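Ent-copalyl diphosphate synthase (Streptomyces platensis, PDB 5BP8) is a bacterial terpene cyclase of the all-helical type, with a region related to the C-terminal domain of squalene-hopene cyclases. Local coordinates at residues Ala13-Leu16 against Ala17-Ala21; Ala484-Pro488 against Ala489-Gly493; Arg205-Glu208 against Gly209-Pro212; Gly218-Pro221 against Ala222-Ala225. All blocks are in the same frame, centred on the assembly; numbering follows the deposited sequence.

Contact 1. Residues Ala13-Leu16 against Ala17-Ala21; sequences AALL and AATVA
Thr19 and Leu15 meet one turn apart on helix 7-20, and here the carbonyl oxygen of Leu15 serves two donors from one residue. Thr19 N gives the ordinary helical bond to Leu15 O at 3.0 Å, and Thr19 OG1 adds a second to the same oxygen at 2.8 Å. The two donors come from opposite faces of the carbonyl plane, the hydroxyl tilted 35° from it, so the oxygen is straddled and not shared on one side. The rotamer makes this possible: with chi1 at -53°, OG1 stands beside the backbone N and opposite the carbonyl carbon, folded back down the helix, while CG2 takes the place anti to N.

Val20 repeats the geometry without the polar atom. Its CG2 lies where Thr19 has OG1, and it rests 3.3 Å from Leu16 O, the oxygen that accepts from Val20 N at 2.9 Å. The methyls of Ala17 and Ala18 behave more simply, each lying 3.4 Å from the oxygen four residues back, Ala17 CB near Ala13 O and Ala18 CB near Ala14 O.

Leu15 and Leu16 turn their branches off the helix and into its neighbours. Leu15, extended with chi1 -170°, packs on helix 504-518 and Leu271, whereas Leu16 meets Leu268, Leu271 and Leu284.

Near the end of this helix, then, a threonine hydroxyl inside the protein finds its acceptor within its own backbone. Its hydrogen is used locally, which helps hold OG1 in one rotation, and Thr19 can sit buried among Glu263, Leu284 and Thr505 of three neighbouring helices.

Contact 2. Residues Ala484-Pro488 against Ala489-Gly493; sequences AHDDP and ASYPG
Asp486 OD1 receives the hydroxyl of Tyr491, the OH standing 2.6 Å from OD1 at its syn lone pair. The carboxylate oxygen lies in the plane of the ring, at its edge, although the two flat groups are turned 40° against each other. Asp486 reaches this point by extending its CG anti to the backbone N (chi1 -170°).

Between the two partners the chain folds beneath the ring. Pro488 CA sits 3.4 Å from the centroid of Tyr491, only 5° off the normal, a CH-pi contact over the middle of one face. The pyrrolidine runs alongside the phenol, with Pro488 CB 3.8 Å from Tyr491 CE2.

Asp487 closes the turn through its backbone O, which accepts from Ser490 N at 2.9 Å. In one of the two conformers modelled for Ser490, OG also reaches Asp487 OD2, from above the carboxylate plane. A water joins Asp487 OD1 to Ala489 N, giving the carboxylate's other oxygen a donor.

Tyr491 is thus gripped at its hydroxyl and covered on a face by its own loop, while Ile507 and Arg508 touch it from helix 504-518. The short bond to a carboxylate probably polarises the O-H, and with Pro488 CA over the face it helps hold the ring in place.

Contact 3. Residues Arg205-Glu208 against Gly209-Pro212; sequences RPHE and GAPP
His207 lays its imidazole across the bend made by Gly209 and Ala210, with Gly209 N over one face and Ala210 O at the edge. The edge contact is the bond that closes the loop. His207 NE2 donates to Ala210 O at 2.7 Å, the oxygen only 8° out of the ring plane, and the N-H meets a lone pair in the plane of the carbonyl. Both groups therefore present their preferred directions at once, and the N-H...O angle of 153° leaves a modest bend.

The side chain's first torsion sets this up. CG stands anti to the backbone N of His207 (chi1 173°), which carries the ring forward along the chain and brings NE2 to a carbonyl three residues on. Because NE2 is the donor, it carries a hydrogen in this bond.

Glu208 and Gly209 provide the turn that wraps round the ring. Gly209 has a positive phi, and at its backbone angles a CB would press on the oxygen of Glu208, so the bend calls for glycine. Glu208 CB points away from 209-212, and the chain is extended beyond CG. Further along, the peptide before Pro212 is cis and turns the chain again.

This loop lies at the surface, in the connection that follows helix 193-196 and leads to helix 221-228, and it folds back on its own continuation. His207 stacks with His213 and makes backbone bonds to Gly215 and Ser216, while Asn214 ND2 binds Gly209 O. Pro301, from another loop, also touches His207, and Trp24 meets Pro212.

Contact 4. Residues Gly218-Pro221 against Ala222-Ala225; sequences GCSP and AATA
Ser220 and Ala223 make the capping bond of helix 221-228, the first of the polar contacts here. Ser220, at the N-cap, accepts from Ala223 N through OG at 2.9 Å, with an N-H...O angle of 173° that is almost straight. Its chi1 of 169° sets OG anti to its own N and beside its carbonyl carbon, swinging the hydroxyl over the first turn, where backbone N-H groups have no carbonyl from a preceding turn.

A second set of polar bonds gathers on the carbonyl of the same serine. Ser220 O accepts from Thr224 N at 3.0 Å and from Thr224 OG1 at 2.7 Å, the two arriving from opposite faces of its plane. Thr224 turns OG1 beside its own N (chi1 -53°), bending it back toward the helix start; OG1 also accepts from Val217 N, so the hydroxyl both donates and accepts. Ala225 N continues the regular ladder to Pro221 O at 2.9 Å.

Apolar contacts fill in around these. Ser220 CB and Ala223 CB touch at 3.5 Å, so the cap is packed as well as bonded. Pro221 opens the helix, a position where its missing N-H costs no backbone bond, and its ring packs on Tyr241 and Leu242 of helix 237-249.

The whole of this start is buried. Asp33 of helix 31-40 takes the N-H of Ala222 through OD2, sharing the capping of the first turn with Ser220. Thr224 also packs on Tyr241, while Ala222 and Ala223 lie against Glu194 of helix 193-196.

Contacts 1 and 4 use the same device, a threonine hydroxyl doubling the helical bond to the carbonyl four residues back, but at opposite ends of helices: contact 1 near the close of helix 7-20, partly buried, and contact 4 at the fully buried start of helix 221-228, where a serine cap is added. Contacts 2 and 3 are surface loops in which an aromatic side chain returns to its own chain, a phenol to a carboxylate in one and an imidazole to a backbone carbonyl in the other. Helix 504-518 packs against both contacts 1 and 2. Contacts 3 and 4 have centres about 12 Å apart; contact 3 lies in the connection that ends where contact 4 begins the helix.

Contact 1. Residues Ala13-Leu16 against Ala17-Ala21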
ATOM      1  N   ALA A  13      -4.551 -18.247  16.530  1.00 25.14           N
ATOM      2  CA  ALA A  13      -5.160 -19.301  15.747  1.00 24.45           C
ATOM      3  C   ALA A  13      -6.340 -18.787  14.913  1.00 24.01           C
ATOM      4  O   ALA A  13      -6.538 -19.195  13.779  1.00 24.37           O
ATOM      5  CB  ALA A  13      -5.604 -20.437  16.657  1.00 25.03           C
ATOM      6  N   ALA A  14      -7.120 -17.880  15.480  1.00 24.50           N
ATOM      7  CA  ALA A  14      -8.261 -17.294  14.772  1.00 25.22           C
ATOM      8  C   ALA A  14      -7.781 -16.416  13.609  1.00 25.32           C
ATOM      9  O   ALA A  14      -8.374 -16.426  12.527  1.00 25.75           O
ATOM     10  CB  ALA A  14      -9.114 -16.461  15.727  1.00 25.66           C
ATOM     11  N   LEU A  15      -6.712 -15.664  13.832  1.00 25.32           N
ATOM     12  CA  LEU A  15      -6.146 -14.818  12.765  1.00 26.33           C
ATOM     13  C   LEU A  15      -5.619 -15.677  11.608  1.00 25.53           C
ATOM     14  O   LEU A  15      -5.861 -15.393  10.428  1.00 23.34           O
ATOM     15  CB  LEU A  15      -5.004 -13.966  13.314  1.00 29.06           C
ATOM     16  CG  LEU A  15      -4.472 -12.876  12.385  1.00 32.22           C
ATOM     17  CD1 LEU A  15      -5.581 -11.858  12.100  1.00 33.21           C
ATOM     18  CD2 LEU A  15      -3.270 -12.224  13.037  1.00 34.26           C
ATOM     19  N   LEU A  16      -4.907 -16.756  11.944  1.00 24.59           N
ATOM     20  CA  LEU A  16      -4.384 -17.654  10.910  1.00 24.15           C
ATOM     21  C   LEU A  16      -5.517 -18.272  10.114  1.00 23.46           C
ATOM     22  O   LEU A  16      -5.472 -18.346   8.877  1.00 23.99           O
ATOM     23  CB  LEU A  16      -3.468 -18.706  11.525  1.00 25.72           C
ATOM     24  CG  LEU A  16      -2.122 -18.166  12.031  1.00 27.19           C
ATOM     25  CD1 LEU A  16      -1.444 -19.196  12.913  1.00 28.23           C
ATOM     26  CD2 LEU A  16      -1.216 -17.784  10.865  1.00 28.81           C
ATOM     27  N   ALA A  17      -6.566 -18.690  10.805  1.00 23.89           N
ATOM     28  CA  ALA A  17      -7.688 -19.328  10.156  1.00 24.60           C
ATOM     29  C   ALA A  17      -8.427 -18.355   9.235  1.00 24.17           C
ATOM     30  O   ALA A  17      -8.860 -18.732   8.141  1.00 24.34           O
ATOM     31  CB  ALA A  17      -8.650 -19.915  11.184  1.00 25.55           C
ATOM     32  N   ALA A  18      -8.588 -17.121   9.692  1.00 24.77           N
ATOM     33  CA  ALA A  18      -9.295 -16.124   8.897  1.00 24.86           C
ATOM     34  C   ALA A  18      -8.488 -15.800   7.638  1.00 25.40           C
ATOM     35  O   ALA A  18      -9.068 -15.630   6.570  1.00 25.26           O
ATOM     36  CB  ALA A  18      -9.554 -14.872   9.696  1.00 25.69           C
ATOM     37  N   THR A  19      -7.170 -15.735   7.783  1.00 23.50           N
ATOM     38  CA  THR A  19      -6.289 -15.512   6.664  1.00 24.11           C
ATOM     39  C   THR A  19      -6.369 -16.643   5.647  1.00 24.57           C
ATOM     40  O   THR A  19      -6.495 -16.409   4.435  1.00 24.12           O
ATOM     41  CB  THR A  19      -4.852 -15.282   7.150  1.00 23.53           C
ATOM     42  OG1 THR A  19      -4.847 -14.226   8.130  1.00 25.82           O
ATOM     43  CG2 THR A  19      -3.959 -14.906   5.984  1.00 23.71           C
ATOM     44  N   VAL A  20      -6.363 -17.891   6.124  1.00 25.20           N
ATOM     45  CA  VAL A  20      -6.559 -19.024   5.237  1.00 26.45           C
ATOM     46  C   VAL A  20      -7.859 -18.898   4.439  1.00 27.14           C
ATOM     47  O   VAL A  20      -7.911 -19.213   3.256  1.00 26.46           O
ATOM     48  CB  VAL A  20      -6.578 -20.366   6.035  1.00 27.23           C
ATOM     49  CG1 VAL A  20      -7.121 -21.491   5.181  1.00 28.70           C
ATOM     50  CG2 VAL A  20      -5.182 -20.693   6.519  1.00 26.56           C
ATOM     51  N   ALA A  21      -8.913 -18.447   5.099  1.00 27.38           N
ATOM     52  CA  ALA A  21     -10.229 -18.416   4.475  1.00 26.87           C
ATOM     53  C   ALA A  21     -10.383 -17.226   3.523  1.00 25.45           C
ATOM     54  O   ALA A  21     -11.410 -17.107   2.869  1.00 25.66           O
ATOM     55  CB  ALA A  21     -11.302 -18.361   5.541  1.00 28.88           C
TER

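Contact 2. Residues Ala484-Pro488 against Ala489-Gly493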
ATOM      1  N   ALA A 484      -7.236   0.209  24.472  1.00 34.46           N
ATOM      2  CA  ALA A 484      -8.283   1.199  24.669  1.00 34.77           C
ATOM      3  C   ALA A 484      -9.154   1.390  23.433  1.00 35.22           C
ATOM      4  O   ALA A 484     -10.320   1.777  23.547  1.00 34.71           O
ATOM      5  CB  ALA A 484      -7.674   2.530  25.083  1.00 36.27           C
ATOM      6  N   HIS A 485      -8.596   1.127  22.247  1.00 30.65           N
ATOM      7  CA  HIS A 485      -9.314   1.382  21.026  1.00 29.76           C
ATOM      8  C   HIS A 485      -8.750   0.527  19.905  1.00 28.81           C
ATOM      9  O   HIS A 485      -7.544   0.536  19.668  1.00 27.04           O
ATOM     10  CB  HIS A 485      -9.200   2.855  20.640  1.00 30.21           C
ATOM     11  CG  HIS A 485     -10.037   3.228  19.468  1.00 30.38           C
ATOM     12  ND1 HIS A 485      -9.510   3.431  18.211  1.00 32.12           N
ATOM     13  CD2 HIS A 485     -11.372   3.377  19.342  1.00 31.89           C
ATOM     14  CE1 HIS A 485     -10.485   3.719  17.370  1.00 32.49           C
ATOM     15  NE2 HIS A 485     -11.623   3.702  18.036  1.00 32.43           N
ATOM     16  N   ASP A 486      -9.635  -0.213  19.251  1.00 27.62           N
ATOM     17  CA  ASP A 486      -9.281  -0.992  18.082  1.00 26.60           C
ATOM     18  C   ASP A 486     -10.475  -1.042  17.177  1.00 27.34           C
ATOM     19  O   ASP A 486     -11.490  -1.665  17.509  1.00 27.10           O
ATOM     20  CB  ASP A 486      -8.860  -2.411  18.461  1.00 26.38           C
ATOM     21  CG  ASP A 486      -8.248  -3.159  17.291  1.00 27.14           C
ATOM     22  OD1 ASP A 486      -7.473  -2.539  16.539  1.00 25.82           O
ATOM     23  OD2 ASP A 486      -8.572  -4.350  17.111  1.00 28.22           O
ATOM     24  N   ASP A 487     -10.353  -0.392  16.024  1.00 26.59           N
ATOM     25  CA  ASP A 487     -11.465  -0.338  15.084  1.00 27.38           C
ATOM     26  C   ASP A 487     -10.924  -0.626  13.695  1.00 25.93           C
ATOM     27  O   ASP A 487     -10.637   0.301  12.948  1.00 25.40           O
ATOM     28  CB  ASP A 487     -12.150   1.040  15.126  1.00 29.76           C
ATOM     29  CG  ASP A 487     -13.362   1.117  14.207  1.00 32.85           C
ATOM     30  OD1 ASP A 487     -14.003   0.090  13.994  1.00 39.26           O
ATOM     31  OD2 ASP A 487     -13.679   2.200  13.698  1.00 38.17           O
ATOM     32  N   PRO A 488     -10.778  -1.920  13.346  1.00 26.48           N
ATOM     33  CA  PRO A 488     -10.176  -2.287  12.051  1.00 26.27           C
ATOM     34  C   PRO A 488     -10.877  -1.676  10.852  1.00 28.09           C
ATOM     35  O   PRO A 488     -10.233  -1.423   9.843  1.00 27.35           O
ATOM     36  CB  PRO A 488     -10.319  -3.806  12.009  1.00 26.81           C
ATOM     37  CG  PRO A 488     -10.278  -4.211  13.448  1.00 27.97           C
ATOM     38  CD  PRO A 488     -10.926  -3.096  14.229  1.00 26.55           C
ATOM     39  N   ALA A 489     -12.178  -1.428  10.987  1.00 29.90           N
ATOM     40  CA  ALA A 489     -12.970  -0.805   9.928  1.00 34.04           C
ATOM     41  C   ALA A 489     -12.522   0.610   9.601  1.00 32.97           C
ATOM     42  O   ALA A 489     -12.861   1.108   8.531  1.00 34.78           O
ATOM     43  CB  ALA A 489     -14.464  -0.809  10.290  1.00 35.62           C
ATOM     44  N   SER A 490     -11.789   1.263  10.504  1.00 30.49           N
ATOM     45  CA  SER A 490     -11.320   2.622  10.274  0.60 30.15           C
ATOM     46  C   SER A 490      -9.796   2.764  10.335  1.00 27.14           C
ATOM     47  O   SER A 490      -9.283   3.857  10.410  1.00 26.78           O
ATOM     48  CB  SER A 490     -11.986   3.566  11.284  0.60 31.78           C
ATOM     49  OG  SER A 490     -13.393   3.521  11.106  0.60 33.68           O
ATOM     50  N   TYR A 491      -9.061   1.656  10.290  1.00 23.56           N
ATOM     51  CA  TYR A 491      -7.598   1.772  10.255  1.00 21.32           C
ATOM     52  C   TYR A 491      -7.215   2.673   9.078  1.00 19.35           C
ATOM     53  O   TYR A 491      -7.652   2.420   7.956  1.00 19.12           O
ATOM     54  CB  TYR A 491      -6.950   0.410  10.019  1.00 20.62           C
ATOM     55  CG  TYR A 491      -6.957  -0.583  11.156  1.00 20.23           C
ATOM     56  CD1 TYR A 491      -7.190  -0.214  12.477  1.00 19.95           C
ATOM     57  CD2 TYR A 491      -6.655  -1.918  10.896  1.00 20.33           C
ATOM     58  CE1 TYR A 491      -7.144  -1.155  13.503  1.00 20.36           C
ATOM     59  CE2 TYR A 491      -6.612  -2.858  11.905  1.00 20.64           C
ATOM     60  CZ  TYR A 491      -6.837  -2.476  13.202  1.00 20.78           C
ATOM     61  OH  TYR A 491      -6.768  -3.422  14.162  1.00 20.92           O
ATOM     62  N   PRO A 492      -6.459   3.740   9.311  1.00 18.54           N
ATOM     63  CA  PRO A 492      -6.104   4.621   8.173  1.00 19.10           C
ATOM     64  C   PRO A 492      -5.150   3.957   7.190  1.00 18.36           C
ATOM     65  O   PRO A 492      -4.298   3.173   7.605  1.00 19.09           O
ATOM     66  CB  PRO A 492      -5.396   5.787   8.841  1.00 20.10           C
ATOM     67  CG  PRO A 492      -5.796   5.731  10.265  1.00 20.54           C
ATOM     68  CD  PRO A 492      -5.994   4.297  10.584  1.00 20.31           C
ATOM     69  N   GLY A 493      -5.291   4.265   5.909  1.00 16.89           N
ATOM     70  CA  GLY A 493      -4.358   3.804   4.902  1.00 16.55           C
ATOM     71  C   GLY A 493      -3.053   4.580   4.970  1.00 17.19           C
ATOM     72  O   GLY A 493      -3.052   5.807   4.952  1.00 17.23           O
TER
HETATM   73  O   HOH W   1     -14.107  -2.576  12.845  1.00 36.81           O
HETATM   74  O   HOH W   2      -9.870   0.052   7.379  1.00 38.79           O

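Contact 3. Residues Arg205-Glu208 against Gly209-Pro212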
ATOM      1  N   ARG A 205      -1.774  -7.661 -19.748  1.00 26.43           N
ATOM      2  CA  ARG A 205      -2.399  -8.970 -19.834  1.00 27.81           C
ATOM      3  C   ARG A 205      -3.152  -9.304 -18.556  1.00 25.46           C
ATOM      4  O   ARG A 205      -2.554  -9.370 -17.509  1.00 26.93           O
ATOM      5  CB  ARG A 205      -1.346 -10.043 -20.037  1.00 31.44           C
ATOM      6  CG  ARG A 205      -0.442  -9.819 -21.232  1.00 38.71           C
ATOM      7  CD  ARG A 205       0.215 -11.140 -21.555  1.00 45.57           C
ATOM      8  NE  ARG A 205       1.385 -11.008 -22.409  1.00 53.74           N
ATOM      9  CZ  ARG A 205       1.920 -12.021 -23.086  1.00 58.29           C
ATOM     10  NH1 ARG A 205       1.375 -13.237 -23.021  1.00 60.44           N
ATOM     11  NH2 ARG A 205       2.995 -11.819 -23.839  1.00 60.37           N
ATOM     12  N   PRO A 206      -4.457  -9.576 -18.663  1.00 23.67           N
ATOM     13  CA  PRO A 206      -5.180  -9.982 -17.465  1.00 22.76           C
ATOM     14  C   PRO A 206      -4.601 -11.254 -16.862  1.00 22.46           C
ATOM     15  O   PRO A 206      -4.107 -12.168 -17.588  1.00 22.54           O
ATOM     16  CB  PRO A 206      -6.618 -10.214 -17.984  1.00 23.57           C
ATOM     17  CG  PRO A 206      -6.699  -9.399 -19.227  1.00 24.71           C
ATOM     18  CD  PRO A 206      -5.332  -9.487 -19.829  1.00 24.50           C
ATOM     19  N   HIS A 207      -4.657 -11.325 -15.544  1.00 22.45           N
ATOM     20  CA  HIS A 207      -4.343 -12.548 -14.841  1.00 22.31           C
ATOM     21  C   HIS A 207      -5.213 -13.706 -15.368  1.00 22.31           C
ATOM     22  O   HIS A 207      -6.417 -13.583 -15.524  1.00 21.02           O
ATOM     23  CB  HIS A 207      -4.532 -12.365 -13.333  1.00 23.22           C
ATOM     24  CG  HIS A 207      -4.398 -13.630 -12.547  1.00 23.00           C
ATOM     25  ND1 HIS A 207      -3.226 -14.343 -12.475  1.00 23.40           N
ATOM     26  CD2 HIS A 207      -5.296 -14.306 -11.799  1.00 23.49           C
ATOM     27  CE1 HIS A 207      -3.415 -15.423 -11.741  1.00 23.97           C
ATOM     28  NE2 HIS A 207      -4.659 -15.414 -11.304  1.00 24.36           N
ATOM     29  N   GLU A 208      -4.565 -14.833 -15.621  1.00 25.02           N
ATOM     30  CA  GLU A 208      -5.217 -16.041 -16.112  1.00 29.01           C
ATOM     31  C   GLU A 208      -4.639 -17.187 -15.307  1.00 31.38           C
ATOM     32  O   GLU A 208      -3.440 -17.301 -15.190  1.00 32.97           O
ATOM     33  CB  GLU A 208      -4.849 -16.286 -17.568  1.00 33.43           C
ATOM     34  CG  GLU A 208      -5.589 -15.453 -18.569  1.00 40.26           C
ATOM     35  CD  GLU A 208      -5.448 -16.005 -19.981  1.00 45.83           C
ATOM     36  OE1 GLU A 208      -5.648 -17.230 -20.165  1.00 49.28           O
ATOM     37  OE2 GLU A 208      -5.132 -15.214 -20.891  1.00 49.80           O
ATOM     38  N   GLY A 209      -5.458 -18.074 -14.791  1.00 35.31           N
ATOM     39  CA  GLY A 209      -4.918 -19.143 -13.947  1.00 39.53           C
ATOM     40  C   GLY A 209      -5.617 -19.108 -12.612  1.00 36.27           C
ATOM     41  O   GLY A 209      -6.827 -19.101 -12.576  1.00 39.63           O
ATOM     42  N   ALA A 210      -4.880 -19.026 -11.520  1.00 36.83           N
ATOM     43  CA  ALA A 210      -5.488 -19.275 -10.232  1.00 35.38           C
ATOM     44  C   ALA A 210      -6.598 -18.275  -9.877  1.00 32.48           C
ATOM     45  O   ALA A 210      -6.453 -17.070 -10.081  1.00 29.40           O
ATOM     46  CB  ALA A 210      -4.438 -19.326  -9.130  1.00 38.28           C
ATOM     47  N   PRO A 211      -7.720 -18.789  -9.364  1.00 30.96           N
ATOM     48  CA  PRO A 211      -8.642 -17.898  -8.694  1.00 28.38           C
ATOM     49  C   PRO A 211      -7.935 -17.198  -7.524  1.00 26.14           C
ATOM     50  O   PRO A 211      -6.864 -17.642  -7.083  1.00 23.89           O
ATOM     51  CB  PRO A 211      -9.776 -18.825  -8.235  1.00 30.84           C
ATOM     52  CG  PRO A 211      -9.181 -20.197  -8.226  1.00 33.56           C
ATOM     53  CD  PRO A 211      -8.210 -20.187  -9.364  1.00 33.48           C
ATOM     54  N   PRO A 212      -8.538 -16.122  -7.000  1.00 22.30           N
ATOM     55  CA  PRO A 212      -9.900 -15.690  -7.244  1.00 22.47           C
ATOM     56  C   PRO A 212     -10.083 -14.506  -8.183  1.00 21.43           C
ATOM     57  O   PRO A 212     -11.215 -14.039  -8.340  1.00 22.14           O
ATOM     58  CB  PRO A 212     -10.350 -15.256  -5.846  1.00 23.20           C
ATOM     59  CG  PRO A 212      -9.119 -14.681  -5.251  1.00 22.22           C
ATOM     60  CD  PRO A 212      -7.968 -15.466  -5.809  1.00 22.89           C
TER

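Contact 4. Residues Gly218-Pro221 against Ala222-Ala225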
ATOM      1  N   GLY A 218      -3.012  -6.153 -13.437  1.00 16.65           N
ATOM      2  CA  GLY A 218      -2.157  -5.631 -12.405  1.00 16.69           C
ATOM      3  C   GLY A 218      -2.788  -5.564 -11.023  1.00 16.83           C
ATOM      4  O   GLY A 218      -2.445  -4.681 -10.255  1.00 16.92           O
ATOM      5  N   CYS A 219      -3.710  -6.479 -10.683  1.00 15.95           N
ATOM      6  CA  CYS A 219      -4.418  -6.421  -9.397  1.00 16.45           C
ATOM      7  C   CYS A 219      -4.999  -5.030  -9.050  1.00 16.27           C
ATOM      8  O   CYS A 219      -5.023  -4.644  -7.865  1.00 15.85           O
ATOM      9  CB  CYS A 219      -3.526  -6.916  -8.240  1.00 16.62           C
ATOM     10  SG  CYS A 219      -3.053  -8.669  -8.390  1.00 17.62           S
ATOM     11  N   SER A 220      -5.486  -4.312 -10.078  1.00 15.01           N
ATOM     12  CA  SER A 220      -6.074  -2.991  -9.932  1.00 15.27           C
ATOM     13  C   SER A 220      -7.482  -2.981 -10.479  1.00 15.10           C
ATOM     14  O   SER A 220      -7.671  -3.242 -11.678  1.00 15.59           O
ATOM     15  CB  SER A 220      -5.303  -1.971 -10.764  1.00 15.74           C
ATOM     16  OG  SER A 220      -6.018  -0.741 -10.823  1.00 16.35           O
ATOM     17  N   PRO A 221      -8.462  -2.611  -9.660  1.00 15.10           N
ATOM     18  CA  PRO A 221      -9.796  -2.455 -10.264  1.00 15.23           C
ATOM     19  C   PRO A 221      -9.829  -1.386 -11.361  1.00 15.52           C
ATOM     20  O   PRO A 221     -10.459  -1.588 -12.415  1.00 15.76           O
ATOM     21  CB  PRO A 221     -10.663  -2.062  -9.062  1.00 15.31           C
ATOM     22  CG  PRO A 221      -9.987  -2.692  -7.923  1.00 15.52           C
ATOM     23  CD  PRO A 221      -8.521  -2.518  -8.189  1.00 15.35           C
ATOM     24  N   ALA A 222      -9.186  -0.241 -11.137  1.00 15.16           N
ATOM     25  CA  ALA A 222      -9.172   0.824 -12.146  1.00 15.58           C
ATOM     26  C   ALA A 222      -8.526   0.359 -13.479  1.00 16.14           C
ATOM     27  O   ALA A 222      -9.054   0.625 -14.547  1.00 15.09           O
ATOM     28  CB  ALA A 222      -8.429   2.058 -11.619  1.00 16.59           C
ATOM     29  N   ALA A 223      -7.371  -0.294 -13.392  1.00 15.88           N
ATOM     30  CA  ALA A 223      -6.664  -0.747 -14.604  1.00 16.73           C
ATOM     31  C   ALA A 223      -7.534  -1.756 -15.355  1.00 16.60           C
ATOM     32  O   ALA A 223      -7.560  -1.772 -16.595  1.00 17.25           O
ATOM     33  CB  ALA A 223      -5.317  -1.363 -14.238  1.00 16.05           C
ATOM     34  N   THR A 224      -8.233  -2.611 -14.595  1.00 16.19           N
ATOM     35  CA  THR A 224      -9.111  -3.618 -15.169  1.00 16.31           C
ATOM     36  C   THR A 224     -10.265  -2.961 -15.902  1.00 16.57           C
ATOM     37  O   THR A 224     -10.638  -3.396 -17.007  1.00 17.10           O
ATOM     38  CB  THR A 224      -9.639  -4.618 -14.109  1.00 16.40           C
ATOM     39  OG1 THR A 224      -8.539  -5.192 -13.366  1.00 16.05           O
ATOM     40  CG2 THR A 224     -10.427  -5.739 -14.763  1.00 16.72           C
ATOM     41  N   ALA A 225     -10.824  -1.906 -15.321  1.00 16.11           N
ATOM     42  CA  ALA A 225     -11.887  -1.154 -15.975  1.00 16.42           C
ATOM     43  C   ALA A 225     -11.389  -0.544 -17.295  1.00 16.43           C
ATOM     44  O   ALA A 225     -12.111  -0.522 -18.282  1.00 16.90           O
ATOM     45  CB  ALA A 225     -12.414  -0.065 -15.045  1.00 16.06           C
TER